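Long-range contacts in iron-sulfur cluster assembly scaffold protein NifU (PDB 6A6G), which probably acts as a SufE/NifU-type partner in iron-sulfur cluster assembly, docking onto cysteine desulfurase through a zinc ion held by both proteins: residues C[7-12]-C[109-114]; C[62-67]-C[118-123]; C[42-47]-C[56-61]; C[86-91]-C[127-132]. All blocks are in the same frame, centred on the assembly; numbering follows the deposited sequence.

Interaction 1 of 4, residues C[7-12]-C[109-114]; sequences SEFIMD and INFYDV. With ZN (zinc ion), chain J.
F9 swings CG away from its own backbone N (chi1 174°), which carries the ring off helix 8-14 to meet N110, while N110 keeps CG beside its backbone N and spreads its side chain over one face of that ring. The evidence is in two places: N110 CB sits 3.5 Å from the centroid of the F9 ring as a CH-pi contact, and N110 ND2 passes 3.5 Å from F9 CE2. Amide and ring planes differ by only 19°, a stacked arrangement. The amide nitrogen has its polar partner nearby, donating to P107 O.

F111 approaches from another side. Its CE2 lies in the plane of the F9 ring, 3.8 Å from F9 CE1, and the two rings form an offset edge-to-face pair: centroids 5.7 Å apart, planes at 81°, the edge of F9 toward the face of F111. I10 extends the apolar seam, with I10 CG1 3.7 Å from F111 CE1 and I10 CD1 4.1 Å from V114 CG2. Replacing F9 with an alanine would probably leave the N110 side chain without the surface it lies on and open a gap beside F111.

Behind the contact, F9 and F111 both touch V71 of helix 63-76, so the N-terminal helix and the 3-10 segment 109-114 meet over a shared wall. At the helix start, I10 N gives a weak N-cap bond of 3.3 Å to S7 OG. Across the two segments the chemistry is dispersion and pi contact, implying cohesion that depends on shape and ring orientation.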
# COMPACT_ATOMS: atom_id res chain seq x y z
N SER C 7 2.53 -28.16 -29.84
CA SER C 7 2.06 -28.81 -31.04
C SER C 7 3.24 -29.32 -31.81
O SER C 7 4.38 -28.94 -31.53
CB SER C 7 1.29 -27.85 -31.92
OG SER C 7 2.17 -26.92 -32.54
N GLU C 8 2.96 -30.16 -32.79
CA GLU C 8 4.03 -30.79 -33.59
C GLU C 8 4.87 -29.74 -34.32
O GLU C 8 6.08 -29.91 -34.43
CB GLU C 8 3.54 -31.91 -34.52
CG GLU C 8 2.04 -32.11 -34.64
CD GLU C 8 1.38 -32.82 -33.48
OE1 GLU C 8 1.96 -33.75 -32.89
OE2 GLU C 8 0.25 -32.46 -33.17
N PHE C 9 4.25 -28.63 -34.73
CA PHE C 9 4.93 -27.56 -35.44
C PHE C 9 5.88 -26.82 -34.49
O PHE C 9 7.04 -26.56 -34.81
CB PHE C 9 3.89 -26.63 -36.03
CG PHE C 9 4.44 -25.40 -36.68
CD1 PHE C 9 4.65 -24.25 -35.94
CD2 PHE C 9 4.71 -25.38 -38.05
CE1 PHE C 9 5.14 -23.08 -36.54
CE2 PHE C 9 5.21 -24.23 -38.67
CZ PHE C 9 5.43 -23.07 -37.91
N ILE C 10 5.37 -26.52 -33.31
CA ILE C 10 6.15 -25.83 -32.31
C ILE C 10 7.34 -26.67 -31.88
O ILE C 10 8.44 -26.17 -31.79
CB ILE C 10 5.28 -25.39 -31.12
CG1 ILE C 10 4.45 -24.19 -31.56
CG2 ILE C 10 6.14 -25.05 -29.90
CD1 ILE C 10 3.49 -23.68 -30.50
N MET C 11 7.13 -27.94 -31.62
CA MET C 11 8.25 -28.79 -31.24
C MET C 11 9.29 -28.86 -32.36
O MET C 11 10.49 -28.75 -32.09
CB MET C 11 7.76 -30.18 -30.82
CG MET C 11 6.96 -30.18 -29.51
SD MET C 11 7.80 -29.44 -28.07
CE MET C 11 8.97 -30.75 -27.76
N ASP C 12 8.85 -28.97 -33.62
CA ASP C 12 9.80 -29.08 -34.76
C ASP C 12 10.66 -27.84 -34.89
O ASP C 12 11.86 -27.94 -35.00
CB ASP C 12 9.06 -29.35 -36.11
CG ASP C 12 8.52 -30.79 -36.23
OD1 ASP C 12 9.01 -31.68 -35.50
OD2 ASP C 12 7.61 -31.04 -37.06
N ILE C 109 0.83 -18.48 -38.58
CA ILE C 109 -0.53 -18.79 -38.14
C ILE C 109 -0.55 -20.03 -37.23
O ILE C 109 -1.39 -20.13 -36.34
CB ILE C 109 -1.48 -18.98 -39.36
CG1 ILE C 109 -2.98 -19.05 -38.95
CG2 ILE C 109 -1.12 -20.24 -40.14
CD1 ILE C 109 -3.51 -17.85 -38.21
N ASN C 110 0.39 -20.94 -37.42
CA ASN C 110 0.51 -22.12 -36.54
C ASN C 110 0.76 -21.80 -35.06
O ASN C 110 0.75 -22.69 -34.22
CB ASN C 110 1.65 -23.03 -37.01
CG ASN C 110 1.36 -23.69 -38.33
OD1 ASN C 110 0.65 -24.68 -38.38
ND2 ASN C 110 1.93 -23.16 -39.39
N PHE C 111 1.03 -20.54 -34.74
CA PHE C 111 1.14 -20.12 -33.35
C PHE C 111 -0.17 -19.57 -32.81
O PHE C 111 -0.21 -19.07 -31.71
CB PHE C 111 2.24 -19.05 -33.18
CG PHE C 111 3.64 -19.59 -33.34
CD1 PHE C 111 4.23 -20.28 -32.30
CD2 PHE C 111 4.36 -19.39 -34.52
CE1 PHE C 111 5.54 -20.75 -32.43
CE2 PHE C 111 5.64 -19.87 -34.66
CZ PHE C 111 6.24 -20.57 -33.62
N TYR C 112 -1.25 -19.70 -33.57
CA TYR C 112 -2.53 -19.17 -33.16
C TYR C 112 -2.94 -19.53 -31.73
O TYR C 112 -3.22 -18.66 -30.94
CB TYR C 112 -3.62 -19.64 -34.12
CG TYR C 112 -4.93 -18.95 -33.86
CD1 TYR C 112 -5.12 -17.62 -34.22
CD2 TYR C 112 -5.94 -19.61 -33.23
CE1 TYR C 112 -6.32 -16.97 -33.98
CE2 TYR C 112 -7.14 -19.00 -32.99
CZ TYR C 112 -7.36 -17.68 -33.37
OH TYR C 112 -8.58 -17.11 -33.09
N ASP C 113 -2.98 -20.81 -31.42
CA ASP C 113 -3.40 -21.30 -30.12
C ASP C 113 -2.65 -20.62 -28.93
O ASP C 113 -3.20 -20.49 -27.82
CB ASP C 113 -3.17 -22.81 -30.08
CG ASP C 113 -3.84 -23.46 -28.92
OD1 ASP C 113 -5.00 -23.08 -28.67
OD2 ASP C 113 -3.21 -24.31 -28.26
N VAL C 114 -1.41 -20.18 -29.18
CA VAL C 114 -0.65 -19.54 -28.13
C VAL C 114 -1.33 -18.29 -27.65
O VAL C 114 -1.12 -17.89 -26.50
CB VAL C 114 0.79 -19.22 -28.56
CG1 VAL C 114 1.53 -18.48 -27.45
CG2 VAL C 114 1.51 -20.52 -28.88
ZN ZN J . -0.91 -32.72 -32.36

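Interaction 2 of 4, residues C[62-67]-C[118-123]; sequences CAISQA and PMRVKC. With ZN (zinc ion), chain K.
A zinc site at the interface with cysteine desulfurase is built here, where the N-terminus of helix 63-76 faces the start of helix 121-133. C62 SG and C123 SG each bind the zinc ion at 2.3 Å; D39 of the same chain and H356 of a cysteine desulfurase chain complete the four ligands. The metal is therefore shared between two proteins, which is consistent with a docking role in sulfur transfer, as in zinc-dependent SufU relatives.

R120 supplies the second shell. Its chain folds back at chi2 and chi3 (-60° and -57°), bringing the guanidinium alongside both sulfurs, which lie at its edge. R120 NE donates to C123 SG over 3.5 Å, nearly straight at 169° and within the guanidinium plane, whereas R120 NH1 makes a weak bond of 3.2 Å to C62 SG. One arginine thus touches both metal-binding sulfurs and fixes its own rotation by doing so. I64 covers one face of the group, its CD1 3.4 Å from R120 NH1. R120 NH2 also bonds Y6 OH, and NH1 forms a salt bridge to D357 of the cysteine desulfurase chain, placing the arginine between metal site and partner protein.

C62 is also the N-cap of helix 63-76, its sulfur accepting a weak capping bond from S65 N. The two backbones come closest at S65 and C123, whose CA atoms are 4.6 Å apart. There S65 presses both CA and CB against the C123 carbonyl, S65 CA lying 3.2 Å from C123 O in a CA-H...O contact.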
# COMPACT_ATOMS: atom_id res chain seq x y z
N CYS C 62 13.14 -20.78 -23.74
CA CYS C 62 11.88 -21.34 -24.11
C CYS C 62 11.69 -22.09 -25.42
O CYS C 62 12.04 -21.55 -26.45
CB CYS C 62 11.14 -20.10 -24.45
SG CYS C 62 9.59 -20.04 -23.79
N ALA C 63 10.96 -23.19 -25.40
CA ALA C 63 10.56 -23.85 -26.64
C ALA C 63 9.72 -22.93 -27.54
O ALA C 63 9.93 -22.85 -28.73
CB ALA C 63 9.80 -25.12 -26.32
N ILE C 64 8.81 -22.19 -26.93
CA ILE C 64 7.94 -21.28 -27.65
C ILE C 64 8.66 -20.06 -28.19
O ILE C 64 8.46 -19.69 -29.36
CB ILE C 64 6.76 -20.88 -26.75
CG1 ILE C 64 5.90 -22.12 -26.56
CG2 ILE C 64 5.95 -19.71 -27.35
CD1 ILE C 64 4.70 -21.89 -25.69
N SER C 65 9.50 -19.43 -27.38
CA SER C 65 10.28 -18.29 -27.87
C SER C 65 11.32 -18.73 -28.88
O SER C 65 11.58 -18.05 -29.82
CB SER C 65 10.87 -17.42 -26.74
OG SER C 65 12.11 -17.88 -26.35
N GLN C 66 11.91 -19.89 -28.70
CA GLN C 66 12.86 -20.37 -29.69
C GLN C 66 12.17 -20.67 -31.06
O GLN C 66 12.56 -20.16 -32.11
CB GLN C 66 13.57 -21.61 -29.14
CG GLN C 66 15.02 -21.73 -29.51
CD GLN C 66 15.93 -21.58 -28.32
OE1 GLN C 66 16.63 -22.53 -27.97
NE2 GLN C 66 15.91 -20.41 -27.68
N ALA C 67 11.13 -21.50 -31.03
CA ALA C 67 10.28 -21.69 -32.19
C ALA C 67 9.79 -20.38 -32.83
O ALA C 67 9.87 -20.20 -34.02
CB ALA C 67 9.09 -22.53 -31.78
N PRO C 118 -2.21 -16.41 -21.87
CA PRO C 118 -1.80 -15.09 -21.48
C PRO C 118 -0.33 -15.01 -21.09
O PRO C 118 0.36 -14.10 -21.52
CB PRO C 118 -2.70 -14.78 -20.29
CG PRO C 118 -3.98 -15.46 -20.61
CD PRO C 118 -3.54 -16.74 -21.32
N MET C 119 0.13 -15.99 -20.31
CA MET C 119 1.48 -15.97 -19.77
C MET C 119 2.52 -16.56 -20.71
O MET C 119 3.71 -16.61 -20.34
CB MET C 119 1.52 -16.70 -18.44
CG MET C 119 0.45 -16.28 -17.44
SD MET C 119 0.73 -14.61 -16.81
CE MET C 119 -0.07 -13.63 -18.05
N ARG C 120 2.13 -16.98 -21.92
CA ARG C 120 3.13 -17.45 -22.90
C ARG C 120 3.23 -16.60 -24.12
O ARG C 120 4.17 -16.78 -24.90
CB ARG C 120 2.92 -18.91 -23.29
CG ARG C 120 2.90 -19.90 -22.12
CD ARG C 120 4.17 -19.93 -21.26
NE ARG C 120 5.37 -20.24 -22.04
CZ ARG C 120 5.79 -21.46 -22.38
NH1 ARG C 120 6.91 -21.59 -23.07
NH2 ARG C 120 5.12 -22.55 -22.05
N VAL C 121 2.31 -15.65 -24.27
CA VAL C 121 2.35 -14.63 -25.31
C VAL C 121 3.70 -13.88 -25.34
O VAL C 121 4.28 -13.67 -26.40
CB VAL C 121 1.18 -13.63 -25.09
CG1 VAL C 121 1.38 -12.30 -25.85
CG2 VAL C 121 -0.14 -14.28 -25.46
N LYS C 122 4.19 -13.48 -24.16
CA LYS C 122 5.48 -12.80 -24.04
C LYS C 122 6.56 -13.66 -24.69
O LYS C 122 7.35 -13.16 -25.44
CB LYS C 122 5.83 -12.49 -22.56
CG LYS C 122 6.00 -13.73 -21.64
CD LYS C 122 6.07 -13.42 -20.14
CE LYS C 122 4.84 -12.70 -19.62
NZ LYS C 122 4.45 -13.23 -18.29
N CYS C 123 6.55 -14.96 -24.42
CA CYS C 123 7.54 -15.87 -25.01
C CYS C 123 7.45 -15.85 -26.54
O CYS C 123 8.47 -15.79 -27.22
CB CYS C 123 7.37 -17.29 -24.46
SG CYS C 123 7.27 -17.42 -22.65
ZN ZN K . 9.44 -18.26 -22.39

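Interaction 3 of 4, residues C[42-47]-C[56-61]; sequences TLYFLF and KFEGHG
The Y44 ring has K56 O near its plane, at the edge, while the E58 carboxylate comes to it obliquely, its plane turned 86° from the ring's. Y44 OH and E58 OE1 are 3.4 Å apart, on the sheet face shared with T42 and K56; E58 OE1 also has a long, weak ion pair with K22. The F57 ring lies on the other face with L43 and meets the ring of H20 at a steep angle.

This is a beta hairpin, strands 42-46 and 54-58 running antiparallel. Y44 pairs with K56 through Y44 N to K56 O (2.9 Å, 173°) and K56 N to Y44 O (3.0 Å); T42 N to E58 O and E58 N to T42 O join the next pair. Between them L43 and F57 form a non-hydrogen-bonded pair, L43 CD2 resting 3.8 Å from F57 CB. With chi1 at 76°, the F57 ring leads off toward helix 63-76.

Putting an alanine in place of Y44 would probably strip the E58 carboxylate of its ring neighbour. The chemistry implies a division: backbone bonds set the register, apolar L43 and F57 face the helices, and T42, Y44, K56 and E58 give the opposite face its polar character.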
# COMPACT_ATOMS: atom_id res chain seq x y z
N THR C 42 19.16 -12.21 -28.94
CA THR C 42 19.95 -11.14 -29.51
C THR C 42 19.99 -11.44 -30.98
O THR C 42 20.40 -12.53 -31.37
CB THR C 42 21.37 -11.06 -28.92
OG1 THR C 42 21.28 -10.65 -27.55
CG2 THR C 42 22.20 -10.03 -29.66
N LEU C 43 19.53 -10.48 -31.77
CA LEU C 43 19.41 -10.66 -33.21
C LEU C 43 20.58 -9.98 -33.96
O LEU C 43 20.95 -8.83 -33.67
CB LEU C 43 18.06 -10.11 -33.67
CG LEU C 43 16.79 -10.84 -33.18
CD1 LEU C 43 15.55 -10.02 -33.50
CD2 LEU C 43 16.66 -12.23 -33.78
N TYR C 44 21.15 -10.72 -34.91
CA TYR C 44 22.23 -10.24 -35.78
C TYR C 44 21.74 -10.23 -37.24
O TYR C 44 21.50 -11.31 -37.81
CB TYR C 44 23.47 -11.16 -35.66
CG TYR C 44 24.15 -11.16 -34.29
CD1 TYR C 44 23.61 -11.87 -33.22
CD2 TYR C 44 25.33 -10.45 -34.07
CE1 TYR C 44 24.22 -11.88 -31.98
CE2 TYR C 44 25.95 -10.46 -32.82
CZ TYR C 44 25.38 -11.18 -31.78
OH TYR C 44 25.96 -11.19 -30.54
N PHE C 45 21.61 -9.04 -37.83
CA PHE C 45 21.20 -8.88 -39.24
C PHE C 45 22.33 -8.50 -40.22
O PHE C 45 23.21 -7.69 -39.90
CB PHE C 45 20.19 -7.74 -39.38
CG PHE C 45 19.02 -7.83 -38.47
CD1 PHE C 45 19.09 -7.31 -37.18
CD2 PHE C 45 17.82 -8.35 -38.93
CE1 PHE C 45 17.99 -7.35 -36.34
CE2 PHE C 45 16.72 -8.40 -38.10
CZ PHE C 45 16.80 -7.90 -36.80
N LEU C 46 22.26 -9.06 -41.43
CA LEU C 46 22.88 -8.47 -42.62
C LEU C 46 21.76 -7.94 -43.52
O LEU C 46 20.77 -8.63 -43.75
CB LEU C 46 23.70 -9.51 -43.40
CG LEU C 46 25.10 -9.85 -42.87
CD1 LEU C 46 25.82 -10.70 -43.91
CD2 LEU C 46 25.91 -8.61 -42.52
N PHE C 47 21.92 -6.72 -44.03
CA PHE C 47 20.85 -6.03 -44.76
C PHE C 47 20.92 -6.00 -46.31
O PHE C 47 19.99 -6.50 -46.95
CB PHE C 47 20.67 -4.61 -44.21
CG PHE C 47 19.95 -4.55 -42.89
CD1 PHE C 47 19.11 -5.58 -42.47
CD2 PHE C 47 20.07 -3.43 -42.09
CE1 PHE C 47 18.44 -5.49 -41.26
CE2 PHE C 47 19.39 -3.33 -40.88
CZ PHE C 47 18.58 -4.36 -40.47
N LYS C 56 20.54 -14.14 -37.67
CA LYS C 56 20.99 -15.17 -36.73
C LYS C 56 20.70 -14.67 -35.33
O LYS C 56 20.38 -13.48 -35.13
CB LYS C 56 22.47 -15.45 -36.90
CG LYS C 56 22.81 -16.17 -38.19
CD LYS C 56 24.16 -16.88 -38.09
CE LYS C 56 24.99 -16.84 -39.36
NZ LYS C 56 26.44 -16.60 -39.04
N PHE C 57 20.78 -15.56 -34.35
CA PHE C 57 20.51 -15.15 -32.97
C PHE C 57 21.17 -16.05 -31.94
O PHE C 57 21.53 -17.20 -32.22
CB PHE C 57 18.98 -15.09 -32.71
CG PHE C 57 18.33 -16.45 -32.54
CD1 PHE C 57 17.96 -17.19 -33.63
CD2 PHE C 57 18.09 -16.96 -31.27
CE1 PHE C 57 17.36 -18.43 -33.47
CE2 PHE C 57 17.48 -18.18 -31.10
CZ PHE C 57 17.12 -18.92 -32.21
N GLU C 58 21.32 -15.49 -30.75
CA GLU C 58 21.75 -16.24 -29.58
C GLU C 58 20.85 -15.92 -28.42
O GLU C 58 20.15 -14.89 -28.39
CB GLU C 58 23.19 -15.91 -29.20
CG GLU C 58 24.23 -16.33 -30.23
CD GLU C 58 25.59 -15.66 -30.03
OE1 GLU C 58 25.63 -14.44 -29.71
OE2 GLU C 58 26.61 -16.36 -30.20
N GLY C 59 20.88 -16.81 -27.44
CA GLY C 59 20.17 -16.62 -26.20
C GLY C 59 19.52 -17.90 -25.74
O GLY C 59 19.08 -18.72 -26.55
N HIS C 60 19.46 -18.06 -24.43
CA HIS C 60 18.71 -19.14 -23.83
C HIS C 60 17.23 -18.78 -23.89
O HIS C 60 16.84 -17.64 -23.62
CB HIS C 60 19.21 -19.42 -22.42
CG HIS C 60 20.64 -19.87 -22.39
ND1 HIS C 60 21.69 -19.00 -22.12
CD2 HIS C 60 21.21 -21.07 -22.66
CE1 HIS C 60 22.83 -19.66 -22.19
NE2 HIS C 60 22.57 -20.92 -22.51
N GLY C 61 16.41 -19.75 -24.29
CA GLY C 61 15.00 -19.55 -24.47
C GLY C 61 14.24 -20.85 -24.44
O GLY C 61 14.68 -21.88 -24.91

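Interaction 4 of 4, residues C[86-91]-C[127-132]; sequences EMMKNA and PWKTLE
Helices 86-91 and 127-132 run roughly antiparallel, their segment axes 143° apart in direction and 9.8 Å apart at closest approach, with the nearest CA atoms those of M88 and W128 at 5.9 Å. The indole of W128 fills the space between them. A91 CB stands over one face of it, 3.9 Å from the centroid of the five-membered ring and only 9° off the ring normal, so this CH-pi contact is central and not grazing. Toward the six-membered ring, M88 CB lies 3.7 Å from W128 CE3, and M87 CB is 4.1 Å from W128 CH2.

M88 carries the rest. Its CG stands opposite the backbone N (chi1 -177°) and the chain then bends at chi2. M88 and the indole run alongside in opposing senses, and the thioether then lies crosswise over E132, along it from CG to the carboxylate: M88 SD is 3.6 Å from both E132 CG and E132 CD, and the M88 methyl sits next to E132 OE1. On the flank M88 CE reaches K129 CD at 4.0 Å.

Around this pair the indole also touches M72 of helix 63-76 and I108, and its ring meets that of F124, so W128 is enclosed by several elements of the helical core. The interface joins helix 82-96 to helix 121-133 without crossing hydrogen bonds or salt bridges. The A91 methyl and the first carbons of M87 and M88 lie on the indole, while the M88 thioether lies on E132, consistent with a helix spacing set by the indole and the M88 side chain together.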
# COMPACT_ATOMS: atom_id res chain seq x y z
N GLU C 86 5.36 -5.28 -40.94
CA GLU C 86 3.90 -5.45 -41.06
C GLU C 86 3.47 -6.90 -40.67
O GLU C 86 2.39 -7.10 -40.12
CB GLU C 86 3.38 -4.97 -42.44
CG GLU C 86 3.11 -6.02 -43.52
CD GLU C 86 4.28 -6.98 -43.79
OE1 GLU C 86 5.44 -6.70 -43.38
OE2 GLU C 86 4.03 -8.03 -44.40
N MET C 87 4.34 -7.89 -40.93
CA MET C 87 4.18 -9.21 -40.37
C MET C 87 4.17 -9.04 -38.87
O MET C 87 3.27 -9.49 -38.19
CB MET C 87 5.34 -10.13 -40.73
CG MET C 87 5.46 -10.48 -42.19
SD MET C 87 6.92 -11.50 -42.42
CE MET C 87 6.21 -13.14 -42.57
N MET C 88 5.19 -8.35 -38.37
CA MET C 88 5.33 -8.11 -36.95
C MET C 88 4.02 -7.62 -36.37
O MET C 88 3.59 -8.12 -35.32
CB MET C 88 6.45 -7.12 -36.66
CG MET C 88 6.69 -6.89 -35.18
SD MET C 88 5.73 -5.54 -34.45
CE MET C 88 5.82 -5.90 -32.69
N LYS C 89 3.36 -6.66 -37.02
CA LYS C 89 2.16 -6.07 -36.43
C LYS C 89 1.00 -7.05 -36.45
O LYS C 89 0.17 -7.08 -35.53
CB LYS C 89 1.72 -4.75 -37.09
CG LYS C 89 1.12 -3.79 -36.06
CD LYS C 89 -0.22 -3.18 -36.49
CE LYS C 89 -0.94 -2.50 -35.31
NZ LYS C 89 -2.42 -2.42 -35.51
N ASN C 90 0.95 -7.84 -37.52
CA ASN C 90 -0.06 -8.88 -37.62
C ASN C 90 0.21 -9.99 -36.57
O ASN C 90 -0.72 -10.39 -35.82
CB ASN C 90 -0.15 -9.39 -39.07
CG ASN C 90 -0.91 -8.40 -40.00
OD1 ASN C 90 -2.10 -8.11 -39.80
ND2 ASN C 90 -0.22 -7.91 -41.02
N ALA C 91 1.47 -10.43 -36.48
CA ALA C 91 1.94 -11.39 -35.47
C ALA C 91 1.46 -10.96 -34.11
O ALA C 91 0.85 -11.75 -33.37
CB ALA C 91 3.45 -11.44 -35.48
N PRO C 127 10.91 -12.27 -29.76
CA PRO C 127 11.75 -11.98 -30.93
C PRO C 127 11.16 -10.88 -31.85
O PRO C 127 11.91 -10.04 -32.34
CB PRO C 127 11.84 -13.33 -31.65
CG PRO C 127 10.69 -14.14 -31.14
CD PRO C 127 10.46 -13.67 -29.73
N TRP C 128 9.84 -10.89 -32.03
CA TRP C 128 9.12 -9.88 -32.82
C TRP C 128 9.22 -8.45 -32.27
O TRP C 128 9.49 -7.51 -33.03
CB TRP C 128 7.64 -10.24 -32.92
CG TRP C 128 7.38 -11.39 -33.82
CD1 TRP C 128 6.95 -12.61 -33.46
CD2 TRP C 128 7.52 -11.42 -35.25
NE1 TRP C 128 6.81 -13.41 -34.56
CE2 TRP C 128 7.16 -12.70 -35.67
CE3 TRP C 128 7.92 -10.47 -36.20
CZ2 TRP C 128 7.20 -13.08 -37.01
CZ3 TRP C 128 7.94 -10.84 -37.52
CH2 TRP C 128 7.58 -12.13 -37.92
N LYS C 129 8.98 -8.26 -30.97
CA LYS C 129 9.14 -6.94 -30.33
C LYS C 129 10.60 -6.45 -30.35
O LYS C 129 10.84 -5.26 -30.31
CB LYS C 129 8.60 -6.96 -28.89
CG LYS C 129 7.08 -7.09 -28.76
CD LYS C 129 6.36 -5.74 -28.69
CE LYS C 129 6.47 -5.10 -27.31
NZ LYS C 129 7.73 -4.33 -27.10
N THR C 130 11.54 -7.40 -30.40
CA THR C 130 12.97 -7.12 -30.56
C THR C 130 13.30 -6.70 -31.99
O THR C 130 14.11 -5.79 -32.19
CB THR C 130 13.80 -8.36 -30.15
OG1 THR C 130 13.67 -8.56 -28.74
CG2 THR C 130 15.28 -8.19 -30.44
N LEU C 131 12.69 -7.38 -32.97
CA LEU C 131 12.80 -7.05 -34.42
C LEU C 131 12.17 -5.70 -34.75
O LEU C 131 12.63 -5.00 -35.64
CB LEU C 131 12.09 -8.14 -35.25
CG LEU C 131 12.07 -8.25 -36.79
CD1 LEU C 131 10.91 -7.50 -37.43
CD2 LEU C 131 13.38 -7.84 -37.43
N GLU C 132 11.12 -5.35 -34.02
CA GLU C 132 10.48 -4.05 -34.15
C GLU C 132 11.51 -2.97 -33.76
O GLU C 132 11.94 -2.18 -34.60
CB GLU C 132 9.23 -3.99 -33.26
CG GLU C 132 8.15 -3.00 -33.68
CD GLU C 132 7.11 -2.79 -32.59
OE1 GLU C 132 7.19 -3.46 -31.54
OE2 GLU C 132 6.22 -1.93 -32.79

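In the fold
Along the chain interaction 3 is nested in the loop closed by interaction 1 and ends before interaction 2 opens, whereas interactions 1, 2 and 4 cross one another, interlocking the helices. The centres of interactions 1 and 3 are about 21 Å apart, on opposite sides of the chain's centre. Interaction 2 lies off the line joining them, about 11 Å from interaction 1 and 16 Å from interaction 3; interaction 4 is centred about 14 Å from interactions 2 and 3 and 17 Å from interaction 1. Helix 121-133 serves interactions 2 and 4 and meets the hairpin, F45 CE2 lying 3.5 Å from L131 CD2. Interaction 1 touches interaction 2 through helix 63-76. Packing thus ties the shared zinc site to sheet and helical core.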